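Local atomic coordinates of inosine-uridine preferring nucleoside hydrolase (PDB entry 6BA1), a protein that belongs to the nucleoside hydrolase family, whose alpha/beta fold is built around a largely parallel beta-sheet, and binds a calcium ion. Residues Phe86-Ile98 against Phe222-Thr236. Residues are numbered along the deposited sequence; the frame is centred on the assembly and turned at random.
Sequences FIHGDNGIGDVEI and FLADMTDFYIKAYET
The carbonyl oxygen A233 O, which lies in the plane of the F86 ring at its edge, takes two bonds from T236, both arriving on one face of the carbonyl: T236 OG1 to A233 O spans 3.1 Å and T236 N to A233 O the same. A chi1 of 73° folds the hydroxyl back over the preceding turn, and the F86 ring approaches it obliquely. A233 CB meets the backbone of the other segment, 3.7 Å from I87 CA. The wider contact illustrates how a helix end and the loop after it can rest on another helix through ring faces and edges, without direct hydrogen bonds.

F229 is the central example. A chi1 of -174° swings CG away from the backbone N, and its ring enters between the helix end at F86-G89 and the returning chain at G94-D95. I87 O meets the ring edge in plane, 3.3 Å from F229 CE1, while G94 C and D95 N lie over one face. D95 OD2 approaches F229 CE2, the carboxylate turned 75° from the ring; its other oxygen, OD1, accepts from D90 N and ties the bend together. G94, with no side chain, lets its CA come within 3.7 Å of F229 CB.

In this nucleoside hydrolase fold the contact joins the end of helix 82-88 and its following loop to helix 218-237, beside the calcium site of D12, D17, T130 and D248. The H88 side chain is about 6 Å from the ion and runs alongside Y230, their nearly parallel rings barely overlapping. I87 CG2 reaches the Y230 edge; Y234, also touched by it, hydrogen-bonds H247 through its hydroxyl.

Toward I98, F222 receives I98 CD1 over one face, 4.3 Å from its centroid. V96 CG1 and I93 CG2 reach its edge, and I93 CG2 also packs against M226 CE.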
ATOM      1  N   PHE A  86      17.719  -2.771  23.776  1.00 32.78           N
ATOM      2  CA  PHE A  86      18.511  -3.926  23.313  1.00 33.69           C
ATOM      3  C   PHE A  86      19.210  -3.644  21.975  1.00 32.55           C
ATOM      4  O   PHE A  86      20.373  -4.017  21.789  1.00 33.35           O
ATOM      5  CB  PHE A  86      17.631  -5.180  23.195  1.00 34.39           C
ATOM      6  CG  PHE A  86      18.394  -6.425  22.822  1.00 35.71           C
ATOM      7  CD1 PHE A  86      19.026  -7.202  23.800  1.00 37.83           C
ATOM      8  CD2 PHE A  86      18.485  -6.826  21.489  1.00 35.04           C
ATOM      9  CE1 PHE A  86      19.738  -8.338  23.451  1.00 39.27           C
ATOM     10  CE2 PHE A  86      19.191  -7.969  21.141  1.00 36.48           C
ATOM     11  CZ  PHE A  86      19.821  -8.726  22.119  1.00 38.60           C
ATOM     12  N   ILE A  87      18.486  -3.004  21.056  1.00 30.88           N
ATOM     13  CA  ILE A  87      18.990  -2.717  19.706  1.00 29.83           C
ATOM     14  C   ILE A  87      20.043  -1.606  19.723  1.00 29.44           C
ATOM     15  O   ILE A  87      21.198  -1.833  19.343  1.00 29.97           O
ATOM     16  CB  ILE A  87      17.836  -2.360  18.728  1.00 28.37           C
ATOM     17  CG1 ILE A  87      16.909  -3.576  18.539  1.00 28.94           C
ATOM     18  CG2 ILE A  87      18.384  -1.886  17.379  1.00 27.38           C
ATOM     19  CD1 ILE A  87      15.642  -3.297  17.752  1.00 27.82           C
ATOM     20  N   HIS A  88      19.634  -0.419  20.169  1.00 28.70           N
ATOM     21  CA  HIS A  88      20.499   0.769  20.158  1.00 28.33           C
ATOM     22  C   HIS A  88      21.351   0.931  21.431  1.00 29.70           C
ATOM     23  O   HIS A  88      22.199   1.822  21.485  1.00 29.70           O
ATOM     24  CB  HIS A  88      19.667   2.035  19.914  1.00 27.04           C
ATOM     25  CG  HIS A  88      18.779   1.958  18.710  1.00 25.87           C
ATOM     26  ND1 HIS A  88      17.407   1.869  18.797  1.00 25.50           N
ATOM     27  CD2 HIS A  88      19.069   1.924  17.387  1.00 25.17           C
ATOM     28  CE1 HIS A  88      16.894   1.791  17.580  1.00 24.62           C
ATOM     29  NE2 HIS A  88      17.882   1.835  16.706  1.00 24.41           N
ATOM     30  N   GLY A  89      21.137   0.082  22.438  1.00 31.01           N
ATOM     31  CA  GLY A  89      21.893   0.144  23.697  1.00 32.58           C
ATOM     32  C   GLY A  89      21.301   1.118  24.698  1.00 32.65           C
ATOM     33  O   GLY A  89      20.273   1.749  24.440  1.00 31.49           O
ATOM     34  N   ASP A  90      21.973   1.255  25.836  1.00 34.18           N
ATOM     35  CA  ASP A  90      21.486   2.097  26.934  1.00 34.70           C
ATOM     36  C   ASP A  90      21.766   3.568  26.647  1.00 33.82           C
ATOM     37  O   ASP A  90      20.858   4.410  26.728  1.00 33.12           O
ATOM     38  CB  ASP A  90      22.121   1.669  28.253  1.00 36.93           C
ATOM     39  CG  ASP A  90      21.901   0.195  28.542  1.00 38.07           C
ATOM     40  OD1 ASP A  90      20.734  -0.243  28.536  1.00 37.68           O
ATOM     41  OD2 ASP A  90      22.895  -0.526  28.749  1.00 39.48           O
ATOM     42  N   ASN A  91      23.014   3.866  26.287  1.00 34.01           N
ATOM     43  CA  ASN A  91      23.385   5.202  25.805  1.00 33.18           C
ATOM     44  C   ASN A  91      22.743   5.587  24.454  1.00 31.21           C
ATOM     45  O   ASN A  91      22.661   6.771  24.136  1.00 30.54           O
ATOM     46  CB  ASN A  91      24.920   5.384  25.757  1.00 34.08           C
ATOM     47  CG  ASN A  91      25.615   4.426  24.794  1.00 33.88           C
ATOM     48  OD1 ASN A  91      24.973   3.686  24.057  1.00 32.96           O
ATOM     49  ND2 ASN A  91      26.948   4.446  24.801  1.00 34.92           N
ATOM     50  N   GLY A  92      22.305   4.599  23.671  1.00 30.49           N
ATOM     51  CA  GLY A  92      21.667   4.823  22.360  1.00 28.82           C
ATOM     52  C   GLY A  92      22.657   4.905  21.203  1.00 28.32           C
ATOM     53  O   GLY A  92      22.321   5.425  20.137  1.00 27.11           O
ATOM     54  N   ILE A  93      23.864   4.373  21.415  1.00 29.43           N
ATOM     55  CA  ILE A  93      24.998   4.537  20.497  1.00 29.36           C
ATOM     56  C   ILE A  93      25.817   3.228  20.457  1.00 30.53           C
ATOM     57  O   ILE A  93      27.055   3.244  20.479  1.00 31.52           O
ATOM     58  CB  ILE A  93      25.944   5.690  20.953  1.00 29.99           C
ATOM     59  CG1 ILE A  93      25.213   6.843  21.639  1.00 29.72           C
ATOM     60  CG2 ILE A  93      26.735   6.248  19.783  1.00 29.47           C
ATOM     61  CD1 ILE A  93      26.162   7.865  22.248  1.00 30.72           C
ATOM     62  N   GLY A  94      25.130   2.094  20.398  1.00 30.59           N
ATOM     63  CA  GLY A  94      25.748   0.819  20.778  1.00 32.17           C
ATOM     64  C   GLY A  94      25.898   0.865  22.287  1.00 33.56           C
ATOM     65  O   GLY A  94      24.939   1.158  22.988  1.00 33.27           O
ATOM     66  N   ASP A  95      27.084   0.583  22.795  1.00 35.22           N
ATOM     67  CA  ASP A  95      27.434   1.015  24.149  1.00 36.57           C
ATOM     68  C   ASP A  95      28.833   1.597  24.079  1.00 37.40           C
ATOM     69  O   ASP A  95      29.670   1.376  24.955  1.00 39.31           O
ATOM     70  CB  ASP A  95      27.308  -0.144  25.155  1.00 38.36           C
ATOM     71  CG  ASP A  95      25.872  -0.354  25.630  1.00 37.80           C
ATOM     72  OD1 ASP A  95      25.207   0.638  26.011  1.00 36.99           O
ATOM     73  OD2 ASP A  95      25.418  -1.513  25.639  1.00 38.37           O
ATOM     74  N   VAL A  96      29.053   2.383  23.025  1.00 36.06           N
ATOM     75  CA  VAL A  96      30.377   2.868  22.683  1.00 36.75           C
ATOM     76  C   VAL A  96      30.657   4.119  23.506  1.00 37.16           C
ATOM     77  O   VAL A  96      29.877   5.076  23.485  1.00 35.91           O
ATOM     78  CB  VAL A  96      30.516   3.155  21.172  1.00 35.36           C
ATOM     79  CG1 VAL A  96      31.935   3.603  20.837  1.00 36.33           C
ATOM     80  CG2 VAL A  96      30.154   1.917  20.365  1.00 35.09           C
ATOM     81  N   GLU A  97      31.780   4.090  24.223  1.00 39.10           N
ATOM     82  CA  GLU A  97      32.185   5.184  25.099  1.00 39.97           C
ATOM     83  C   GLU A  97      32.800   6.283  24.240  1.00 39.26           C
ATOM     84  O   GLU A  97      33.704   6.029  23.443  1.00 39.57           O
ATOM     85  CB  GLU A  97      33.194   4.711  26.152  1.00 42.54           C
ATOM     86  CG  GLU A  97      32.739   3.537  27.015  1.00 43.67           C
ATOM     87  CD  GLU A  97      31.607   3.889  27.963  1.00 43.40           C
ATOM     88  OE1 GLU A  97      31.860   3.921  29.186  1.00 45.28           O
ATOM     89  OE2 GLU A  97      30.463   4.121  27.494  1.00 41.47           O
ATOM     90  N   ILE A  98      32.296   7.499  24.419  1.00 38.50           N
ATOM     91  CA  ILE A  98      32.676   8.640  23.600  1.00 37.77           C
ATOM     92  C   ILE A  98      32.603   9.893  24.484  1.00 38.42           C
ATOM     93  O   ILE A  98      31.635  10.056  25.240  1.00 38.24           O
ATOM     94  CB  ILE A  98      31.765   8.748  22.343  1.00 35.55           C
ATOM     95  CG1 ILE A  98      32.223   9.881  21.415  1.00 35.00           C
ATOM     96  CG2 ILE A  98      30.292   8.909  22.726  1.00 34.44           C
ATOM     97  CD1 ILE A  98      31.364  10.033  20.170  1.00 33.06           C
ATOM     98  N   PHE A 222      34.860   4.341  15.931  1.00 35.93           N
ATOM     99  CA  PHE A 222      33.572   4.593  16.593  1.00 34.62           C
ATOM    100  C   PHE A 222      32.389   4.009  15.815  1.00 33.17           C
ATOM    101  O   PHE A 222      31.618   3.208  16.356  1.00 33.08           O
ATOM    102  CB  PHE A 222      33.357   6.097  16.818  1.00 33.81           C
ATOM    103  CG  PHE A 222      31.932   6.468  17.156  1.00 32.31           C
ATOM    104  CD1 PHE A 222      31.397   6.161  18.402  1.00 32.69           C
ATOM    105  CD2 PHE A 222      31.126   7.120  16.221  1.00 30.72           C
ATOM    106  CE1 PHE A 222      30.081   6.488  18.708  1.00 31.48           C
ATOM    107  CE2 PHE A 222      29.814   7.445  16.526  1.00 29.55           C
ATOM    108  CZ  PHE A 222      29.287   7.126  17.765  1.00 29.91           C
ATOM    109  N   LEU A 223      32.252   4.419  14.554  1.00 32.18           N
ATOM    110  CA  LEU A 223      31.145   3.972  13.701  1.00 30.89           C
ATOM    111  C   LEU A 223      31.127   2.457  13.513  1.00 31.70           C
ATOM    112  O   LEU A 223      30.050   1.858  13.435  1.00 30.97           O
ATOM    113  CB  LEU A 223      31.185   4.670  12.331  1.00 30.09           C
ATOM    114  CG  LEU A 223      30.931   6.182  12.303  1.00 29.17           C
ATOM    115  CD1 LEU A 223      31.176   6.726  10.911  1.00 28.85           C
ATOM    116  CD2 LEU A 223      29.512   6.515  12.764  1.00 27.86           C
ATOM    117  N   ALA A 224      32.314   1.848  13.448  1.00 33.37           N
ATOM    118  CA  ALA A 224      32.445   0.389  13.353  1.00 34.60           C
ATOM    119  C   ALA A 224      31.971  -0.301  14.631  1.00 35.15           C
ATOM    120  O   ALA A 224      31.101  -1.172  14.574  1.00 34.93           O
ATOM    121  CB  ALA A 224      33.887   0.002  13.041  1.00 36.53           C
ATOM    122  N   ASP A 225      32.541   0.097  15.773  1.00 36.02           N
ATOM    123  CA  ASP A 225      32.129  -0.420  17.098  1.00 36.72           C
ATOM    124  C   ASP A 225      30.623  -0.272  17.330  1.00 35.07           C
ATOM    125  O   ASP A 225      29.975  -1.176  17.858  1.00 35.49           O
ATOM    126  CB  ASP A 225      32.878   0.312  18.237  1.00 37.71           C
ATOM    127  CG  ASP A 225      34.343  -0.098  18.374  1.00 39.95           C
ATOM    128  OD1 ASP A 225      34.717  -1.218  17.968  1.00 41.18           O
ATOM    129  OD2 ASP A 225      35.121   0.722  18.916  1.00 40.65           O
ATOM    130  N   MET A 226      30.085   0.875  16.923  1.00 33.36           N
ATOM    131  CA  MET A 226      28.684   1.216  17.131  1.00 31.87           C
ATOM    132  C   MET A 226      27.737   0.319  16.345  1.00 31.20           C
ATOM    133  O   MET A 226      26.844  -0.302  16.922  1.00 31.22           O
ATOM    134  CB  MET A 226      28.461   2.662  16.712  1.00 30.48           C
ATOM    135  CG  MET A 226      27.063   3.186  16.983  1.00 29.14           C
ATOM    136  SD  MET A 226      26.602   4.410  15.765  1.00 27.50           S
ATOM    137  CE  MET A 226      25.623   5.459  16.820  1.00 26.93           C
ATOM    138  N   THR A 227      27.924   0.270  15.028  1.00 30.75           N
ATOM    139  CA  THR A 227      27.053  -0.513  14.149  1.00 30.22           C
ATOM    140  C   THR A 227      27.227  -2.032  14.323  1.00 31.76           C
ATOM    141  O   THR A 227      26.334  -2.797  13.966  1.00 31.56           O
ATOM    142  CB  THR A 227      27.251  -0.127  12.667  1.00 29.56           C
ATOM    143  OG1 THR A 227      28.626  -0.272  12.307  1.00 30.81           O
ATOM    144  CG2 THR A 227      26.837   1.312  12.427  1.00 28.09           C
ATOM    145  N   ASP A 228      28.368  -2.464  14.870  1.00 33.45           N
ATOM    146  CA  ASP A 228      28.572  -3.878  15.222  1.00 35.25           C
ATOM    147  C   ASP A 228      27.727  -4.314  16.424  1.00 35.50           C
ATOM    148  O   ASP A 228      27.321  -5.470  16.491  1.00 36.45           O
ATOM    149  CB  ASP A 228      30.065  -4.185  15.451  1.00 37.24           C
ATOM    150  CG  ASP A 228      30.874  -4.227  14.149  1.00 37.60           C
ATOM    151  OD1 ASP A 228      30.328  -3.881  13.069  1.00 36.22           O
ATOM    152  OD2 ASP A 228      32.063  -4.601  14.204  1.00 39.43           O
ATOM    153  N   PHE A 229      27.466  -3.408  17.368  1.00 34.83           N
ATOM    154  CA  PHE A 229      26.467  -3.647  18.430  1.00 34.84           C
ATOM    155  C   PHE A 229      25.070  -3.777  17.820  1.00 33.40           C
ATOM    156  O   PHE A 229      24.285  -4.640  18.213  1.00 33.92           O
ATOM    157  CB  PHE A 229      26.478  -2.521  19.473  1.00 34.47           C
ATOM    158  CG  PHE A 229      25.584  -2.782  20.660  1.00 34.86           C
ATOM    159  CD1 PHE A 229      24.212  -2.485  20.605  1.00 33.46           C
ATOM    160  CD2 PHE A 229      26.094  -3.327  21.837  1.00 36.81           C
ATOM    161  CE1 PHE A 229      23.389  -2.720  21.689  1.00 33.97           C
ATOM    162  CE2 PHE A 229      25.271  -3.561  22.930  1.00 37.33           C
ATOM    163  CZ  PHE A 229      23.917  -3.262  22.857  1.00 35.90           C
ATOM    164  N   TYR A 230      24.782  -2.891  16.874  1.00 31.75           N
ATOM    165  CA  TYR A 230      23.516  -2.848  16.136  1.00 30.38           C
ATOM    166  C   TYR A 230      23.286  -4.116  15.299  1.00 31.04           C
ATOM    167  O   TYR A 230      22.154  -4.597  15.209  1.00 30.73           O
ATOM    168  CB  TYR A 230      23.515  -1.595  15.255  1.00 28.85           C
ATOM    169  CG  TYR A 230      22.224  -1.213  14.558  1.00 27.41           C
ATOM    170  CD1 TYR A 230      21.053  -0.962  15.271  1.00 26.85           C
ATOM    171  CD2 TYR A 230      22.204  -1.014  13.177  1.00 26.73           C
ATOM    172  CE1 TYR A 230      19.887  -0.567  14.621  1.00 25.69           C
ATOM    173  CE2 TYR A 230      21.050  -0.608  12.515  1.00 25.58           C
ATOM    174  CZ  TYR A 230      19.897  -0.393  13.235  1.00 25.07           C
ATOM    175  OH  TYR A 230      18.754  -0.017  12.562  1.00 24.13           O
ATOM    176  N   ILE A 231      24.353  -4.658  14.703  1.00 32.13           N
ATOM    177  CA  ILE A 231      24.261  -5.911  13.933  1.00 33.16           C
ATOM    178  C   ILE A 231      24.064  -7.128  14.849  1.00 34.83           C
ATOM    179  O   ILE A 231      23.238  -7.995  14.552  1.00 35.17           O
ATOM    180  CB  ILE A 231      25.476  -6.109  12.985  1.00 34.05           C
ATOM    181  CG1 ILE A 231      25.461  -5.032  11.874  1.00 32.49           C
ATOM    182  CG2 ILE A 231      25.443  -7.484  12.321  1.00 35.54           C
ATOM    183  CD1 ILE A 231      26.824  -4.773  11.265  1.00 33.24           C
ATOM    184  N   LYS A 232      24.817  -7.202  15.946  1.00 36.03           N
ATOM    185  CA  LYS A 232      24.694  -8.306  16.935  1.00 37.87           C
ATOM    186  C   LYS A 232      23.336  -8.338  17.638  1.00 37.22           C
ATOM    187  O   LYS A 232      22.883  -9.400  18.071  1.00 38.57           O
ATOM    188  CB  LYS A 232      25.825  -8.282  17.974  1.00 39.44           C
ATOM    189  CG  LYS A 232      27.140  -8.822  17.435  1.00 41.10           C
ATOM    190  CD  LYS A 232      28.186  -8.955  18.509  1.00 43.02           C
ATOM    191  CE  LYS A 232      29.562  -9.218  17.899  1.00 44.51           C
ATOM    192  NZ  LYS A 232      30.535  -9.665  18.927  1.00 46.98           N
ATOM    193  N   ALA A 233      22.708  -7.174  17.766  1.00 35.35           N
ATOM    194  CA  ALA A 233      21.313  -7.088  18.190  1.00 34.56           C
ATOM    195  C   ALA A 233      20.391  -7.640  17.098  1.00 34.02           C
ATOM    196  O   ALA A 233      19.495  -8.433  17.393  1.00 34.66           O
ATOM    197  CB  ALA A 233      20.946  -5.655  18.526  1.00 32.91           C
ATOM    198  N   TYR A 234      20.620  -7.222  15.848  1.00 33.00           N
ATOM    199  CA  TYR A 234      19.874  -7.752  14.693  1.00 32.71           C
ATOM    200  C   TYR A 234      20.078  -9.266  14.484  1.00 34.70           C
ATOM    201  O   TYR A 234      19.170  -9.941  14.004  1.00 34.92           O
ATOM    202  CB  TYR A 234      20.203  -6.994  13.394  1.00 31.51           C
ATOM    203  CG  TYR A 234      19.226  -5.880  13.041  1.00 29.62           C
ATOM    204  CD1 TYR A 234      18.484  -5.926  11.863  1.00 29.01           C
ATOM    205  CD2 TYR A 234      19.053  -4.771  13.878  1.00 28.64           C
ATOM    206  CE1 TYR A 234      17.612  -4.888  11.514  1.00 27.49           C
ATOM    207  CE2 TYR A 234      18.207  -3.729  13.540  1.00 27.15           C
ATOM    208  CZ  TYR A 234      17.469  -3.792  12.383  1.00 26.58           C
ATOM    209  OH  TYR A 234      16.607  -2.788  11.971  1.00 25.31           O
ATOM    210  N   GLU A 235      21.247  -9.790  14.838  1.00 36.29           N
ATOM    211  CA  GLU A 235      21.490 -11.245  14.820  1.00 38.56           C
ATOM    212  C   GLU A 235      20.487 -12.052  15.660  1.00 39.47           C
ATOM    213  O   GLU A 235      20.206 -13.198  15.319  1.00 40.96           O
ATOM    214  CB  GLU A 235      22.921 -11.592  15.262  1.00 40.33           C
ATOM    215  CG  GLU A 235      23.975 -11.393  14.189  1.00 40.44           C
ATOM    216  CD  GLU A 235      25.385 -11.683  14.697  1.00 42.33           C
ATOM    217  OE1 GLU A 235      25.564 -12.277  15.776  1.00 43.93           O
ATOM    218  OE2 GLU A 235      26.353 -11.322  13.986  1.00 42.39           O
ATOM    219  N   THR A 236      19.961 -11.470  16.742  1.00 38.78           N
ATOM    220  CA  THR A 236      18.917 -12.116  17.565  1.00 39.58           C
ATOM    221  C   THR A 236      17.485 -11.647  17.206  1.00 37.92           C
ATOM    222  O   THR A 236      16.577 -12.479  17.113  1.00 38.69           O
ATOM    223  CB  THR A 236      19.192 -11.979  19.089  1.00 40.47           C
ATOM    224  OG1 THR A 236      18.952 -10.643  19.515  1.00 38.66           O
ATOM    225  CG2 THR A 236      20.635 -12.363  19.429  1.00 42.21           C
TER